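Local coordinates for uncharacterized protein (Bacteroides fragilis, PDB 3EUR) that is of unknown function but has a thioredoxin-like fold with a CXXC motif and may take part in thiol-disulfide chemistry, at residues T34-N39 with K69-Y74. Residues are numbered along the deposited sequence; the frame is centred on the assembly and turned at random.
Sequences TLLFIN and KVLSIY
The closest apolar packing between the strands is at I73. Its CG2 methyl sits 3.7 Å from CD1 of L36 and 3.8 Å from CG1 of I38. With chi1 at -176°, CG1 is anti to the backbone N and CG2 sits between the N and the carbonyl carbon, where it meets both neighbours. I38 lies alongside I73, pointing the same way, while the L36 side chain crosses it at a slant. On the same face T34 CG2 rests 4.1 Å from L71 CB.

L35, F37, V70 and S72 occupy the other face, where the apolar approaches are longer than those at I73. L35 CD2 and V70 CG2 are 4.3 Å apart, and F37 CD2 stays 4.2 Å from S72 CB. L35 and F37 also pack on helix 44-55. K69 marks the more open side: the end of its side chain leads away from strand 33-38, and the residue is partly exposed.

The backbones run parallel, joined by five nearly straight hydrogen bonds. L35 N, F37 N and N39 N donate to the carbonyls of K69, L71 and I73. L71 N and I73 N donate back to L35 O and F37 O. Beyond the last bond, N39 O approaches the edge of the Y74 ring, 3.4 Å from CD1. The Y74 hydroxyl is hydrogen-bonded to E78 N.

Strand 33-38 continues through helices 44-55 and 57-64 into strand 68-74, the parallel beta-alpha-beta crossover at the core of the thioredoxin fold.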
loop_
_atom_site.group_PDB
_atom_site.type_symbol
_atom_site.label_atom_id
_atom_site.label_comp_id
_atom_site.label_asym_id
_atom_site.label_seq_id
_atom_site.Cartn_x
_atom_site.Cartn_y
_atom_site.Cartn_z
ATOM N N THR A 34 -1.933 -8.296 -3.217
ATOM C CA THR A 34 -2.102 -7.002 -2.617
ATOM C C THR A 34 -0.831 -6.182 -2.851
ATOM O O THR A 34 0.269 -6.657 -2.536
ATOM C CB THR A 34 -2.390 -7.084 -1.096
ATOM O OG1 THR A 34 -3.621 -7.738 -0.870
ATOM C CG2 THR A 34 -2.408 -5.737 -0.450
ATOM N N LEU A 35 -0.976 -4.987 -3.397
ATOM C CA LEU A 35 0.117 -4.049 -3.488
ATOM C C LEU A 35 -0.056 -3.029 -2.369
ATOM O O LEU A 35 -0.942 -2.189 -2.430
ATOM C CB LEU A 35 0.153 -3.375 -4.862
ATOM C CG LEU A 35 1.372 -2.483 -5.130
ATOM C CD1 LEU A 35 2.687 -3.245 -4.959
ATOM C CD2 LEU A 35 1.252 -1.928 -6.577
ATOM N N LEU A 36 0.717 -3.227 -1.303
ATOM C CA LEU A 36 0.671 -2.373 -0.157
ATOM C C LEU A 36 1.574 -1.159 -0.403
ATOM O O LEU A 36 2.752 -1.316 -0.677
ATOM C CB LEU A 36 1.152 -3.156 1.086
ATOM C CG LEU A 36 1.243 -2.378 2.398
ATOM C CD1 LEU A 36 -0.139 -1.914 2.836
ATOM C CD2 LEU A 36 1.853 -3.231 3.475
ATOM N N PHE A 37 0.965 0.011 -0.353
ATOM C CA PHE A 37 1.586 1.265 -0.705
ATOM C C PHE A 37 1.604 2.177 0.513
ATOM O O PHE A 37 0.605 2.798 0.825
ATOM C CB PHE A 37 0.835 1.834 -1.911
ATOM C CG PHE A 37 1.190 3.250 -2.318
ATOM C CD1 PHE A 37 2.430 3.845 -2.075
ATOM C CD2 PHE A 37 0.267 3.984 -3.054
ATOM C CE1 PHE A 37 2.681 5.133 -2.490
ATOM C CE2 PHE A 37 0.529 5.271 -3.463
ATOM C CZ PHE A 37 1.744 5.840 -3.196
ATOM N N ILE A 38 2.736 2.232 1.213
ATOM C CA ILE A 38 2.879 3.060 2.425
ATOM C C ILE A 38 3.289 4.432 1.983
ATOM O O ILE A 38 4.290 4.578 1.301
ATOM C CB ILE A 38 3.876 2.462 3.411
ATOM C CG1 ILE A 38 3.623 0.975 3.652
ATOM C CG2 ILE A 38 3.868 3.275 4.686
ATOM C CD1 ILE A 38 4.662 0.263 4.532
ATOM N N ASN A 39 2.519 5.455 2.324
ATOM C CA ASN A 39 2.686 6.780 1.685
ATOM C C ASN A 39 2.508 7.853 2.736
ATOM O O ASN A 39 1.850 7.642 3.761
ATOM C CB ASN A 39 1.653 6.926 0.584
ATOM C CG ASN A 39 0.264 6.917 1.098
ATOM O OD1 ASN A 39 -0.417 5.867 1.166
ATOM N ND2 ASN A 39 -0.170 8.028 1.539
ATOM N N LYS A 69 -5.033 -5.663 -6.118
ATOM C CA LYS A 69 -5.643 -4.523 -5.500
ATOM C C LYS A 69 -4.562 -3.731 -4.756
ATOM O O LYS A 69 -3.713 -4.305 -4.098
ATOM C CB LYS A 69 -6.791 -4.887 -4.556
ATOM C CG LYS A 69 -7.974 -5.512 -5.324
ATOM C CD LYS A 69 -9.134 -5.837 -4.488
ATOM C CE LYS A 69 -9.876 -4.561 -4.010
ATOM N NZ LYS A 69 -10.522 -3.731 -5.071
ATOM N N VAL A 70 -4.645 -2.436 -4.868
ATOM C CA VAL A 70 -3.767 -1.497 -4.188
ATOM C C VAL A 70 -4.411 -1.127 -2.841
ATOM O O VAL A 70 -5.581 -0.691 -2.793
ATOM C CB VAL A 70 -3.519 -0.238 -5.014
ATOM C CG1 VAL A 70 -2.655 0.768 -4.239
ATOM C CG2 VAL A 70 -2.858 -0.565 -6.368
ATOM N N LEU A 71 -3.643 -1.296 -1.760
ATOM C CA LEU A 71 -4.008 -0.854 -0.418
ATOM C C LEU A 71 -3.000 0.202 -0.032
ATOM O O LEU A 71 -1.834 -0.092 0.214
ATOM C CB LEU A 71 -3.983 -2.044 0.544
ATOM C CG LEU A 71 -4.373 -1.700 1.985
ATOM C CD1 LEU A 71 -5.741 -1.102 2.082
ATOM C CD2 LEU A 71 -4.250 -2.963 2.822
ATOM N N SER A 72 -3.433 1.458 -0.056
ATOM C CA SER A 72 -2.609 2.563 0.376
ATOM C C SER A 72 -2.800 2.807 1.859
ATOM O O SER A 72 -3.944 2.838 2.361
ATOM C CB SER A 72 -2.949 3.821 -0.379
ATOM O OG SER A 72 -2.632 5.019 0.334
ATOM N N ILE A 73 -1.717 2.993 2.587
ATOM C CA ILE A 73 -1.772 3.205 4.028
ATOM C C ILE A 73 -0.913 4.380 4.428
ATOM O O ILE A 73 0.295 4.417 4.126
ATOM C CB ILE A 73 -1.387 1.935 4.822
ATOM C CG1 ILE A 73 -1.538 2.138 6.334
ATOM C CG2 ILE A 73 -0.006 1.407 4.567
ATOM C CD1 ILE A 73 -2.994 2.437 6.802
ATOM N N TYR A 74 -1.530 5.312 5.133
ATOM C CA TYR A 74 -0.863 6.457 5.710
ATOM C C TYR A 74 -0.587 6.206 7.165
ATOM O O TYR A 74 -1.525 6.010 7.948
ATOM C CB TYR A 74 -1.773 7.667 5.552
ATOM C CG TYR A 74 -1.249 8.924 6.212
ATOM C CD1 TYR A 74 -0.127 9.542 5.772
ATOM C CD2 TYR A 74 -1.941 9.550 7.202
ATOM C CE1 TYR A 74 0.342 10.690 6.375
ATOM C CE2 TYR A 74 -1.454 10.704 7.829
ATOM C CZ TYR A 74 -0.334 11.275 7.388
ATOM O OH TYR A 74 0.144 12.424 7.984
#